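PDB 3F8T: predicted ATPase involved in replication control, Cdc46/Mcm family from Methanopyrus kandleri AV19, which probably binds ATP and single-stranded DNA and may act as a DNA helicase, as expected of an archaeal MCM-family homolog. Local coordinates for residues 148-152 against 153-157; 219-222 against 223-227; 291-294 against 295-299; 481-484 against 485-489. The protein carries 2 engineered substitutions. One frame throughout, in Å; residues are numbered along the deposited sequence.

Contact 1 of 4, residues 148-152 against 153-157; sequences VRLHG and HRLGP
Two N-H groups of H153 grip the carbonyl oxygen of L150. The imidazole does so with ND1, 2.7 Å from L150 O, approaching nearly end-on to the carbonyl and with the acceptor almost in the ring plane. The backbone N of H153 lies 3.0 Å from the same L150 O but comes from above the carbonyl plane, which closes a type I' beta turn from L150 to H153. The bond from ND1 holds the ring's rotation and shows that ND1 carries the hydrogen here. G152, at phi 87°, suits the turn, since a CB there would be jammed against the carbonyl oxygen of H151.

The apolar part lies between L150 and L155. CD2 of L150 is 3.9 Å from CD1 of L155, the two side chains crossing at a slant, while CB of L150 rests 3.5 Å from the backbone O of H153. L155 reaches its partner with CG between its own N and carbonyl carbon (chi1 41°).

H151 points its NE2 elsewhere, to D173. The turn leads out of strand 145-149 toward strand 160-168 in the OB-fold region: L150 packs on L134 of strand 134-140, H153 on V177 of strand 176-180, and L155 on V125 and V128 of strand 118-130.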
ATOM      1  N   VAL A 148      -6.377  10.088  16.733  1.00 23.01           N
ATOM      2  CA  VAL A 148      -6.929  11.223  15.976  1.00 22.69           C
ATOM      3  C   VAL A 148      -8.413  11.416  16.269  1.00 23.46           C
ATOM      4  O   VAL A 148      -9.203  10.468  16.144  1.00 23.63           O
ATOM      5  CB  VAL A 148      -6.744  11.042  14.423  1.00 22.53           C
ATOM      6  CG1 VAL A 148      -7.177  12.297  13.683  1.00 22.32           C
ATOM      7  CG2 VAL A 148      -5.284  10.692  14.054  1.00 21.57           C
ATOM      8  N   ARG A 149      -8.785  12.635  16.677  1.00 24.05           N
ATOM      9  CA  ARG A 149     -10.189  13.043  16.767  1.00 25.06           C
ATOM     10  C   ARG A 149     -10.552  13.621  15.415  1.00 25.29           C
ATOM     11  O   ARG A 149      -9.914  14.573  14.950  1.00 24.24           O
ATOM     12  CB  ARG A 149     -10.404  14.071  17.887  1.00 25.41           C
ATOM     13  CG  ARG A 149     -10.516  13.467  19.276  1.00 26.61           C
ATOM     14  CD  ARG A 149     -10.855  14.545  20.326  1.00 26.86           C
ATOM     15  NE  ARG A 149      -9.703  15.409  20.570  1.00 30.02           N
ATOM     16  CZ  ARG A 149      -8.802  15.223  21.530  1.00 31.57           C
ATOM     17  NH1 ARG A 149      -8.917  14.202  22.374  1.00 34.29           N
ATOM     18  NH2 ARG A 149      -7.775  16.054  21.640  1.00 33.52           N
ATOM     19  N   LEU A 150     -11.556  13.024  14.775  1.00 25.82           N
ATOM     20  CA  LEU A 150     -11.808  13.273  13.352  1.00 27.62           C
ATOM     21  C   LEU A 150     -12.632  14.518  13.045  1.00 28.91           C
ATOM     22  O   LEU A 150     -12.485  15.098  11.972  1.00 29.27           O
ATOM     23  CB  LEU A 150     -12.413  12.042  12.671  1.00 26.94           C
ATOM     24  CG  LEU A 150     -11.490  10.815  12.572  1.00 27.32           C
ATOM     25  CD1 LEU A 150     -12.294   9.587  12.196  1.00 26.63           C
ATOM     26  CD2 LEU A 150     -10.363  11.052  11.569  1.00 26.21           C
ATOM     27  N   HIS A 151     -13.519  14.904  13.962  1.00 30.49           N
ATOM     28  CA  HIS A 151     -14.327  16.123  13.773  1.00 32.02           C
ATOM     29  C   HIS A 151     -15.041  16.148  12.417  1.00 32.29           C
ATOM     30  O   HIS A 151     -14.979  17.140  11.687  1.00 33.14           O
ATOM     31  CB  HIS A 151     -13.458  17.382  13.942  1.00 32.32           C
ATOM     32  CG  HIS A 151     -12.762  17.463  15.266  1.00 33.52           C
ATOM     33  ND1 HIS A 151     -13.443  17.567  16.462  1.00 34.24           N
ATOM     34  CD2 HIS A 151     -11.445  17.447  15.583  1.00 33.58           C
ATOM     35  CE1 HIS A 151     -12.574  17.610  17.457  1.00 35.80           C
ATOM     36  NE2 HIS A 151     -11.354  17.542  16.949  1.00 34.42           N
ATOM     37  N   GLY A 152     -15.710  15.051  12.071  1.00 32.92           N
ATOM     38  CA  GLY A 152     -16.492  14.988  10.831  1.00 32.85           C
ATOM     39  C   GLY A 152     -15.726  14.574   9.591  1.00 33.29           C
ATOM     40  O   GLY A 152     -16.327  14.302   8.542  1.00 33.85           O
ATOM     41  N   HIS A 153     -14.397  14.533   9.689  1.00 33.11           N
ATOM     42  CA  HIS A 153     -13.567  14.139   8.553  1.00 32.76           C
ATOM     43  C   HIS A 153     -13.574  12.635   8.397  1.00 32.14           C
ATOM     44  O   HIS A 153     -13.480  11.900   9.379  1.00 32.09           O
ATOM     45  CB  HIS A 153     -12.145  14.659   8.700  1.00 33.24           C
ATOM     46  CG  HIS A 153     -12.060  16.147   8.750  1.00 35.10           C
ATOM     47  ND1 HIS A 153     -12.059  16.849   9.934  1.00 36.52           N
ATOM     48  CD2 HIS A 153     -11.987  17.071   7.763  1.00 37.40           C
ATOM     49  CE1 HIS A 153     -11.982  18.142   9.676  1.00 38.25           C
ATOM     50  NE2 HIS A 153     -11.937  18.304   8.365  1.00 39.33           N
ATOM     51  N   ARG A 154     -13.693  12.179   7.159  1.00 31.24           N
ATOM     52  CA  ARG A 154     -13.839  10.760   6.909  1.00 30.69           C
ATOM     53  C   ARG A 154     -12.557  10.079   6.423  1.00 29.25           C
ATOM     54  O   ARG A 154     -11.699  10.685   5.782  1.00 29.35           O
ATOM     55  CB  ARG A 154     -15.014  10.504   5.957  1.00 31.12           C
ATOM     56  CG  ARG A 154     -16.365  10.480   6.683  1.00 33.19           C
ATOM     57  CD  ARG A 154     -17.539  10.771   5.761  1.00 35.77           C
ATOM     58  NE  ARG A 154     -17.653   9.816   4.655  1.00 36.74           N
ATOM     59  CZ  ARG A 154     -18.320   8.657   4.694  1.00 38.14           C
ATOM     60  NH1 ARG A 154     -18.953   8.269   5.794  1.00 37.31           N
ATOM     61  NH2 ARG A 154     -18.353   7.878   3.614  1.00 37.69           N
ATOM     62  N   LEU A 155     -12.443   8.809   6.780  1.00 28.10           N
ATOM     63  CA  LEU A 155     -11.374   7.933   6.324  1.00 27.05           C
ATOM     64  C   LEU A 155     -11.754   6.529   6.796  1.00 26.53           C
ATOM     65  O   LEU A 155     -12.806   6.353   7.447  1.00 26.45           O
ATOM     66  CB  LEU A 155      -9.990   8.399   6.837  1.00 26.70           C
ATOM     67  CG  LEU A 155      -9.804   8.914   8.261  1.00 26.27           C
ATOM     68  CD1 LEU A 155     -10.109   7.836   9.316  1.00 26.77           C
ATOM     69  CD2 LEU A 155      -8.408   9.467   8.460  1.00 26.63           C
ATOM     70  N   GLY A 156     -10.936   5.530   6.475  1.00 24.74           N
ATOM     71  CA  GLY A 156     -11.252   4.159   6.878  1.00 23.61           C
ATOM     72  C   GLY A 156     -10.010   3.305   7.068  1.00 22.91           C
ATOM     73  O   GLY A 156      -8.944   3.665   6.594  1.00 22.68           O
ATOM     74  N   PRO A 157     -10.151   2.154   7.748  1.00 22.83           N
ATOM     75  CA  PRO A 157      -8.989   1.302   8.054  1.00 22.00           C
ATOM     76  C   PRO A 157      -8.279   0.864   6.772  1.00 21.92           C
ATOM     77  O   PRO A 157      -8.938   0.466   5.805  1.00 22.12           O
ATOM     78  CB  PRO A 157      -9.620   0.094   8.753  1.00 22.31           C
ATOM     79  CG  PRO A 157     -10.959   0.629   9.315  1.00 22.90           C
ATOM     80  CD  PRO A 157     -11.419   1.569   8.234  1.00 22.36           C
TER

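Contact 2 of 4, residues 219-222 against 223-227; sequences EEVG and KMLAL
E219 to L227 form regular alpha-helix, with K223 N bonded to E219 O (3.0 Å), M224 N to E220 O, L225 N to V221 O and A226 N to G222 O. On the polar side, K223 runs back along the helix as a fully extended chain beyond CG, crosses E219 with its CE and brings NZ near E220. Its CE lies 3.6 Å from CD of E219, the aliphatic carbon resting against the carboxylate rather than the ammonium gripping it. E219 bends at its CB-CG bond (chi2) to meet it, with CG anti to the backbone N (chi1 174°). NZ of K223 stays 4.0 Å from OE2 of E220, beyond a salt bridge. With an alanine in place of K223, the E220 carboxylate would probably lose its nearby positive charge, and the E219 carboxylate the aliphatic CE that lies against it.

On the neighbouring face, M224 lays its CG 3.2 Å from E220 O. R210 of helix 204-212 is the main partner of E219. K223 probably offsets some charge on E220 at the junction with helix 473-489, where E220 OE1 lies so close to E481 OE1 that one of these acids may be protonated.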
ATOM      1  N   GLU A 219      17.416 -19.160  -8.947  1.00 34.75           N
ATOM      2  CA  GLU A 219      17.246 -18.178 -10.037  1.00 34.40           C
ATOM      3  C   GLU A 219      15.794 -17.893 -10.441  1.00 32.87           C
ATOM      4  O   GLU A 219      15.369 -16.742 -10.461  1.00 32.14           O
ATOM      5  CB  GLU A 219      18.038 -18.620 -11.271  1.00 35.41           C
ATOM      6  CG  GLU A 219      17.831 -17.759 -12.519  1.00 38.53           C
ATOM      7  CD  GLU A 219      18.372 -16.339 -12.380  1.00 42.56           C
ATOM      8  OE1 GLU A 219      17.812 -15.534 -11.591  1.00 44.19           O
ATOM      9  OE2 GLU A 219      19.350 -16.013 -13.085  1.00 43.71           O
ATOM     10  N   GLU A 220      15.054 -18.947 -10.777  1.00 31.37           N
ATOM     11  CA  GLU A 220      13.649 -18.841 -11.159  1.00 30.19           C
ATOM     12  C   GLU A 220      12.805 -18.308 -10.011  1.00 27.92           C
ATOM     13  O   GLU A 220      11.921 -17.477 -10.214  1.00 26.88           O
ATOM     14  CB  GLU A 220      13.130 -20.206 -11.595  1.00 30.93           C
ATOM     15  CG  GLU A 220      13.961 -20.803 -12.718  1.00 35.31           C
ATOM     16  CD  GLU A 220      13.836 -19.979 -13.969  1.00 39.85           C
ATOM     17  OE1 GLU A 220      12.690 -19.813 -14.433  1.00 42.58           O
ATOM     18  OE2 GLU A 220      14.870 -19.483 -14.471  1.00 43.01           O
ATOM     19  N   VAL A 221      13.090 -18.795  -8.809  1.00 25.70           N
ATOM     20  CA  VAL A 221      12.382 -18.358  -7.619  1.00 23.85           C
ATOM     21  C   VAL A 221      12.565 -16.841  -7.455  1.00 22.67           C
ATOM     22  O   VAL A 221      11.580 -16.115  -7.298  1.00 21.96           O
ATOM     23  CB  VAL A 221      12.854 -19.127  -6.366  1.00 24.43           C
ATOM     24  CG1 VAL A 221      12.222 -18.549  -5.121  1.00 25.86           C
ATOM     25  CG2 VAL A 221      12.522 -20.620  -6.511  1.00 25.24           C
ATOM     26  N   GLY A 222      13.816 -16.374  -7.512  1.00 20.97           N
ATOM     27  CA  GLY A 222      14.112 -14.929  -7.436  1.00 19.73           C
ATOM     28  C   GLY A 222      13.359 -14.122  -8.486  1.00 19.26           C
ATOM     29  O   GLY A 222      12.846 -13.036  -8.193  1.00 18.84           O
ATOM     30  N   LYS A 223      13.309 -14.633  -9.716  1.00 18.85           N
ATOM     31  CA  LYS A 223      12.629 -13.923 -10.812  1.00 18.92           C
ATOM     32  C   LYS A 223      11.133 -13.817 -10.544  1.00 18.28           C
ATOM     33  O   LYS A 223      10.540 -12.774 -10.739  1.00 17.75           O
ATOM     34  CB  LYS A 223      12.890 -14.613 -12.147  1.00 18.98           C
ATOM     35  CG  LYS A 223      14.346 -14.463 -12.658  1.00 19.25           C
ATOM     36  CD  LYS A 223      14.481 -15.189 -13.969  1.00 21.21           C
ATOM     37  CE  LYS A 223      15.881 -14.965 -14.548  1.00 25.17           C
ATOM     38  NZ  LYS A 223      16.068 -15.847 -15.741  1.00 24.34           N
ATOM     39  N   MET A 224      10.528 -14.906 -10.077  1.00 18.96           N
ATOM     40  CA  MET A 224       9.099 -14.902  -9.703  1.00 19.62           C
ATOM     41  C   MET A 224       8.772 -13.846  -8.641  1.00 18.99           C
ATOM     42  O   MET A 224       7.815 -13.091  -8.776  1.00 17.93           O
ATOM     43  CB  MET A 224       8.703 -16.271  -9.151  1.00 20.23           C
ATOM     44  CG  MET A 224       8.732 -17.384 -10.163  1.00 21.95           C
ATOM     45  SD  MET A 224       8.192 -18.902  -9.320  1.00 23.89           S
ATOM     46  CE  MET A 224       8.215 -19.976 -10.744  1.00 23.94           C
ATOM     47  N   LEU A 225       9.555 -13.824  -7.569  1.00 18.93           N
ATOM     48  CA  LEU A 225       9.368 -12.852  -6.494  1.00 18.83           C
ATOM     49  C   LEU A 225       9.681 -11.420  -6.924  1.00 18.58           C
ATOM     50  O   LEU A 225       9.013 -10.489  -6.480  1.00 18.62           O
ATOM     51  CB  LEU A 225      10.201 -13.238  -5.271  1.00 19.50           C
ATOM     52  CG  LEU A 225       9.971 -14.651  -4.709  1.00 23.16           C
ATOM     53  CD1 LEU A 225      10.641 -14.779  -3.353  1.00 25.85           C
ATOM     54  CD2 LEU A 225       8.519 -14.939  -4.553  1.00 22.74           C
ATOM     55  N   ALA A 226      10.712 -11.241  -7.755  1.00 17.38           N
ATOM     56  CA  ALA A 226      10.991  -9.918  -8.340  1.00 17.31           C
ATOM     57  C   ALA A 226       9.771  -9.385  -9.112  1.00 16.73           C
ATOM     58  O   ALA A 226       9.304  -8.268  -8.877  1.00 16.37           O
ATOM     59  CB  ALA A 226      12.201  -9.980  -9.247  1.00 17.22           C
ATOM     60  N   LEU A 227       9.227 -10.201 -10.009  1.00 16.27           N
ATOM     61  CA  LEU A 227       8.085  -9.757 -10.802  1.00 16.02           C
ATOM     62  C   LEU A 227       6.834  -9.584  -9.923  1.00 15.81           C
ATOM     63  O   LEU A 227       6.020  -8.697 -10.146  1.00 15.21           O
ATOM     64  CB  LEU A 227       7.853 -10.712 -11.987  1.00 16.06           C
ATOM     65  CG  LEU A 227       8.984 -10.709 -13.040  1.00 16.86           C
ATOM     66  CD1 LEU A 227       8.826 -11.878 -13.976  1.00 17.82           C
ATOM     67  CD2 LEU A 227       9.025  -9.392 -13.838  1.00 17.52           C
TER

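Contact 3 of 4, residues 291-294 against 295-299; sequences LRAG and AAVLA
G294 and A293 carry most of this contact from the strand side, with L298 answering from the helix. The carbonyl oxygen of G294 takes the N-H of L298 at 3.0 Å, nearly in line with the C=O bond, a straight bond (163°) of the i to i+4 kind that closes the first turn of helix 295-298. That same oxygen also lies under the L298 side chain, whose CG is 3.6 Å from G294 O.

A293 points its CB toward the helix and finds a methyl on each of two residues: CG1 of V297 at 3.6 Å and CD2 of L298 at 3.7 Å. V297 offers that branch because CG1 stands anti to its backbone N (chi1 177°). The chain thus passes from strand 289-293 straight into this short helix, with G294 at the N-cap position. The strand forms a hairpin with strand 281-285, ahead of strand 303-307, consistent with the helix-2 insert of MCM AAA+ domains, and it also pairs antiparallel with strand 118-130 of the OB-fold region.

Replacing L298 with a serine would probably leave the A293 methyl without one of its two partners and open a gap beside V124 and V267, both of which L298 also touches. A295, meanwhile, packs on V267 and V269 of strand 266-270, in the parallel sheet of the P-loop domain.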
ATOM      1  N   LEU A 291     -13.804  -0.407  14.241  1.00 27.87           N
ATOM      2  CA  LEU A 291     -13.398  -1.270  13.144  1.00 26.62           C
ATOM      3  C   LEU A 291     -11.872  -1.219  13.009  1.00 26.39           C
ATOM      4  O   LEU A 291     -11.311  -0.150  12.751  1.00 24.77           O
ATOM      5  CB  LEU A 291     -14.069  -0.815  11.851  1.00 26.75           C
ATOM      6  CG  LEU A 291     -13.800  -1.633  10.585  1.00 27.45           C
ATOM      7  CD1 LEU A 291     -14.350  -3.049  10.727  1.00 26.75           C
ATOM      8  CD2 LEU A 291     -14.378  -0.936   9.356  1.00 26.80           C
ATOM      9  N   ARG A 292     -11.223  -2.371  13.207  1.00 25.72           N
ATOM     10  CA  ARG A 292      -9.758  -2.470  13.224  1.00 26.05           C
ATOM     11  C   ARG A 292      -9.252  -3.342  12.064  1.00 25.38           C
ATOM     12  O   ARG A 292      -9.726  -4.473  11.861  1.00 25.85           O
ATOM     13  CB  ARG A 292      -9.259  -3.028  14.572  1.00 26.58           C
ATOM     14  CG  ARG A 292      -7.784  -3.427  14.533  1.00 30.17           C
ATOM     15  CD  ARG A 292      -7.095  -3.492  15.876  1.00 36.96           C
ATOM     16  NE  ARG A 292      -5.648  -3.385  15.663  1.00 40.66           N
ATOM     17  CZ  ARG A 292      -4.952  -2.244  15.688  1.00 43.79           C
ATOM     18  NH1 ARG A 292      -5.548  -1.076  15.966  1.00 45.46           N
ATOM     19  NH2 ARG A 292      -3.642  -2.268  15.457  1.00 43.71           N
ATOM     20  N   ALA A 293      -8.303  -2.799  11.305  1.00 23.68           N
ATOM     21  CA  ALA A 293      -7.752  -3.481  10.148  1.00 22.39           C
ATOM     22  C   ALA A 293      -6.914  -4.666  10.592  1.00 21.03           C
ATOM     23  O   ALA A 293      -6.079  -4.530  11.482  1.00 20.48           O
ATOM     24  CB  ALA A 293      -6.893  -2.540   9.349  1.00 21.88           C
ATOM     25  N   GLY A 294      -7.134  -5.800   9.933  1.00 20.24           N
ATOM     26  CA  GLY A 294      -6.242  -6.957  10.018  1.00 19.18           C
ATOM     27  C   GLY A 294      -5.186  -6.896   8.930  1.00 19.33           C
ATOM     28  O   GLY A 294      -5.122  -5.938   8.154  1.00 18.52           O
ATOM     29  N   ALA A 295      -4.363  -7.939   8.862  1.00 18.37           N
ATOM     30  CA  ALA A 295      -3.168  -7.944   8.019  1.00 18.17           C
ATOM     31  C   ALA A 295      -3.403  -7.642   6.548  1.00 17.32           C
ATOM     32  O   ALA A 295      -2.636  -6.893   5.966  1.00 17.31           O
ATOM     33  CB  ALA A 295      -2.411  -9.274   8.169  1.00 17.84           C
ATOM     34  N   ALA A 296      -4.414  -8.261   5.938  1.00 17.37           N
ATOM     35  CA  ALA A 296      -4.625  -8.124   4.493  1.00 17.82           C
ATOM     36  C   ALA A 296      -4.973  -6.675   4.120  1.00 18.37           C
ATOM     37  O   ALA A 296      -4.532  -6.152   3.091  1.00 18.33           O
ATOM     38  CB  ALA A 296      -5.698  -9.071   4.018  1.00 17.68           C
ATOM     39  N   VAL A 297      -5.766  -6.041   4.983  1.00 18.47           N
ATOM     40  CA  VAL A 297      -6.132  -4.625   4.864  1.00 18.10           C
ATOM     41  C   VAL A 297      -4.907  -3.720   5.074  1.00 17.49           C
ATOM     42  O   VAL A 297      -4.688  -2.773   4.318  1.00 17.20           O
ATOM     43  CB  VAL A 297      -7.300  -4.283   5.847  1.00 18.41           C
ATOM     44  CG1 VAL A 297      -7.661  -2.801   5.795  1.00 18.97           C
ATOM     45  CG2 VAL A 297      -8.525  -5.124   5.478  1.00 18.66           C
ATOM     46  N   LEU A 298      -4.089  -4.010   6.081  1.00 17.20           N
ATOM     47  CA  LEU A 298      -2.883  -3.202   6.298  1.00 17.60           C
ATOM     48  C   LEU A 298      -1.844  -3.383   5.182  1.00 17.17           C
ATOM     49  O   LEU A 298      -0.963  -2.538   4.999  1.00 17.01           O
ATOM     50  CB  LEU A 298      -2.265  -3.488   7.678  1.00 18.31           C
ATOM     51  CG  LEU A 298      -3.123  -3.083   8.887  1.00 19.89           C
ATOM     52  CD1 LEU A 298      -2.444  -3.559  10.171  1.00 23.91           C
ATOM     53  CD2 LEU A 298      -3.323  -1.567   8.905  1.00 20.20           C
ATOM     54  N   ALA A 299      -1.958  -4.479   4.429  1.00 17.19           N
ATOM     55  CA  ALA A 299      -1.036  -4.768   3.308  1.00 17.42           C
ATOM     56  C   ALA A 299      -1.576  -4.236   1.973  1.00 18.43           C
ATOM     57  O   ALA A 299      -0.963  -4.449   0.925  1.00 18.71           O
ATOM     58  CB  ALA A 299      -0.795  -6.292   3.195  1.00 17.29           C
TER

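Contact 4 of 4, residues 481-484 against 485-489; sequences ELVD and WYLET
L487 meets V483 one helical turn earlier, and its side chain can be followed outward. CB of L487 lies 3.6 Å from V483 O, and CG sits closer, 3.4 Å from the same V483 O. At the tip, CD1 reaches CG1 of V483 at 4.0 Å, the two side chains lying alongside one another and pointing the same way. With CG beside the backbone N (chi1 -67°), L487 leans back over the turn below it, while its N-H bonds the same V483 O almost in line with the carbonyl.

W485 N, Y486 N and E488 N repeat this bonding one turn back, the last at 2.8 Å from D484 O. E488 stays over that turn too, CG 3.3 Å from D484 O, while its OE2 remains 4.6 Å from OD1 of D484; these like charges do not touch, and the D484 carboxylate is held instead by R430 and W426. Near the helix end, W485 O accepts both the backbone N and OG1 of T489, each 2.8 Å away, from opposite faces of its plane, and CG2 of T489 lies over one face of the indole near its rim.

Within the AAA-lid domain, helix 473-489 packs through V483 against helix 449-465. W485 and L482 turn to helix 219-229, and Y486 lies on strand 373-376 at the edge of the parallel sheet.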
ATOM      1  N   GLU A 481       8.208 -18.449 -19.686  1.00 21.42           N
ATOM      2  CA  GLU A 481       9.261 -19.338 -19.166  1.00 22.86           C
ATOM      3  C   GLU A 481       9.046 -19.636 -17.682  1.00 22.42           C
ATOM      4  O   GLU A 481       9.237 -20.762 -17.237  1.00 22.93           O
ATOM      5  CB  GLU A 481      10.645 -18.722 -19.389  1.00 23.82           C
ATOM      6  CG  GLU A 481      11.820 -19.687 -19.180  1.00 28.95           C
ATOM      7  CD  GLU A 481      12.346 -19.733 -17.743  1.00 34.10           C
ATOM      8  OE1 GLU A 481      12.369 -18.681 -17.051  1.00 37.33           O
ATOM      9  OE2 GLU A 481      12.754 -20.835 -17.310  1.00 35.67           O
ATOM     10  N   LEU A 482       8.625 -18.632 -16.914  1.00 21.56           N
ATOM     11  CA  LEU A 482       8.358 -18.850 -15.484  1.00 21.03           C
ATOM     12  C   LEU A 482       7.134 -19.701 -15.224  1.00 20.77           C
ATOM     13  O   LEU A 482       7.157 -20.548 -14.335  1.00 20.57           O
ATOM     14  CB  LEU A 482       8.218 -17.519 -14.740  1.00 20.91           C
ATOM     15  CG  LEU A 482       9.486 -16.661 -14.693  1.00 21.52           C
ATOM     16  CD1 LEU A 482       9.156 -15.286 -14.120  1.00 24.21           C
ATOM     17  CD2 LEU A 482      10.640 -17.312 -13.924  1.00 22.15           C
ATOM     18  N   VAL A 483       6.058 -19.477 -15.983  1.00 20.84           N
ATOM     19  CA  VAL A 483       4.850 -20.288 -15.821  1.00 21.48           C
ATOM     20  C   VAL A 483       5.167 -21.733 -16.222  1.00 22.20           C
ATOM     21  O   VAL A 483       4.841 -22.669 -15.482  1.00 22.27           O
ATOM     22  CB  VAL A 483       3.616 -19.710 -16.594  1.00 21.55           C
ATOM     23  CG1 VAL A 483       2.418 -20.684 -16.537  1.00 22.49           C
ATOM     24  CG2 VAL A 483       3.199 -18.372 -16.003  1.00 20.89           C
ATOM     25  N   ASP A 484       5.837 -21.902 -17.359  1.00 22.40           N
ATOM     26  CA  ASP A 484       6.284 -23.237 -17.809  1.00 23.81           C
ATOM     27  C   ASP A 484       7.163 -23.966 -16.786  1.00 23.78           C
ATOM     28  O   ASP A 484       6.988 -25.174 -16.540  1.00 23.49           O
ATOM     29  CB  ASP A 484       7.025 -23.135 -19.138  1.00 23.11           C
ATOM     30  CG  ASP A 484       6.093 -22.931 -20.309  1.00 24.86           C
ATOM     31  OD1 ASP A 484       4.897 -23.273 -20.203  1.00 27.86           O
ATOM     32  OD2 ASP A 484       6.559 -22.418 -21.338  1.00 29.63           O
ATOM     33  N   TRP A 485       8.089 -23.228 -16.182  1.00 24.59           N
ATOM     34  CA  TRP A 485       8.974 -23.789 -15.155  1.00 25.20           C
ATOM     35  C   TRP A 485       8.157 -24.309 -13.974  1.00 25.42           C
ATOM     36  O   TRP A 485       8.367 -25.437 -13.529  1.00 24.83           O
ATOM     37  CB  TRP A 485      10.005 -22.751 -14.708  1.00 26.20           C
ATOM     38  CG  TRP A 485      11.001 -23.239 -13.691  1.00 27.75           C
ATOM     39  CD1 TRP A 485      12.212 -23.839 -13.935  1.00 30.07           C
ATOM     40  CD2 TRP A 485      10.875 -23.158 -12.269  1.00 29.39           C
ATOM     41  NE1 TRP A 485      12.840 -24.141 -12.743  1.00 31.13           N
ATOM     42  CE2 TRP A 485      12.041 -23.730 -11.708  1.00 29.95           C
ATOM     43  CE3 TRP A 485       9.888 -22.665 -11.413  1.00 30.08           C
ATOM     44  CZ2 TRP A 485      12.244 -23.816 -10.330  1.00 29.66           C
ATOM     45  CZ3 TRP A 485      10.091 -22.746 -10.039  1.00 29.93           C
ATOM     46  CH2 TRP A 485      11.263 -23.314  -9.514  1.00 30.28           C
ATOM     47  N   TYR A 486       7.223 -23.489 -13.488  1.00 25.07           N
ATOM     48  CA  TYR A 486       6.254 -23.884 -12.452  1.00 25.48           C
ATOM     49  C   TYR A 486       5.463 -25.141 -12.829  1.00 25.76           C
ATOM     50  O   TYR A 486       5.369 -26.100 -12.045  1.00 25.95           O
ATOM     51  CB  TYR A 486       5.279 -22.719 -12.175  1.00 26.08           C
ATOM     52  CG  TYR A 486       3.934 -23.130 -11.598  1.00 26.17           C
ATOM     53  CD1 TYR A 486       3.864 -24.017 -10.529  1.00 26.04           C
ATOM     54  CD2 TYR A 486       2.741 -22.620 -12.108  1.00 28.38           C
ATOM     55  CE1 TYR A 486       2.648 -24.412  -9.988  1.00 28.66           C
ATOM     56  CE2 TYR A 486       1.491 -23.015 -11.566  1.00 26.05           C
ATOM     57  CZ  TYR A 486       1.469 -23.910 -10.498  1.00 27.88           C
ATOM     58  OH  TYR A 486       0.285 -24.323  -9.895  1.00 30.79           O
ATOM     59  N   LEU A 487       4.867 -25.130 -14.017  1.00 25.87           N
ATOM     60  CA  LEU A 487       4.039 -26.256 -14.461  1.00 26.32           C
ATOM     61  C   LEU A 487       4.844 -27.556 -14.585  1.00 26.73           C
ATOM     62  O   LEU A 487       4.357 -28.644 -14.224  1.00 25.98           O
ATOM     63  CB  LEU A 487       3.354 -25.929 -15.782  1.00 26.53           C
ATOM     64  CG  LEU A 487       2.290 -24.823 -15.776  1.00 27.28           C
ATOM     65  CD1 LEU A 487       1.816 -24.587 -17.199  1.00 27.10           C
ATOM     66  CD2 LEU A 487       1.105 -25.134 -14.852  1.00 28.64           C
ATOM     67  N   GLU A 488       6.069 -27.429 -15.079  1.00 27.43           N
ATOM     68  CA  GLU A 488       6.936 -28.574 -15.311  1.00 29.80           C
ATOM     69  C   GLU A 488       7.530 -29.120 -14.028  1.00 29.16           C
ATOM     70  O   GLU A 488       7.466 -30.328 -13.788  1.00 29.81           O
ATOM     71  CB  GLU A 488       8.004 -28.249 -16.365  1.00 29.18           C
ATOM     72  CG  GLU A 488       7.405 -28.226 -17.780  1.00 32.57           C
ATOM     73  CD  GLU A 488       8.234 -27.451 -18.813  1.00 33.47           C
ATOM     74  OE1 GLU A 488       9.467 -27.330 -18.643  1.00 38.70           O
ATOM     75  OE2 GLU A 488       7.638 -26.981 -19.816  1.00 39.15           O
ATOM     76  N   THR A 489       8.065 -28.237 -13.190  1.00 29.24           N
ATOM     77  CA  THR A 489       8.649 -28.640 -11.911  1.00 29.79           C
ATOM     78  C   THR A 489       7.624 -29.231 -10.943  1.00 30.25           C
ATOM     79  O   THR A 489       7.959 -30.114 -10.143  1.00 30.37           O
ATOM     80  CB  THR A 489       9.406 -27.496 -11.229  1.00 29.83           C
ATOM     81  OG1 THR A 489       8.496 -26.424 -10.917  1.00 31.42           O
ATOM     82  CG2 THR A 489      10.504 -26.973 -12.142  1.00 28.37           C
TER

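Overall arrangement
The contacts come in series along the chain, in the order 1 to 4, and form two touching pairs. Contacts 1 and 3, about 17 Å between centres, reach the same mixed sheet: P157 of contact 1 packs on L291, A293 and V297, so the OB fold and the P-loop domain meet there. Contacts 2 and 4, with centres about 12 Å apart, join helix 219-229 to helix 473-489 of the AAA-lid domain; M224 CE lies against W485 CE3, and L227 packs on L482. The pairs lie well apart, contacts 1 and 4 about 47 Å between centres, and mark where the P-loop domain meets its neighbours.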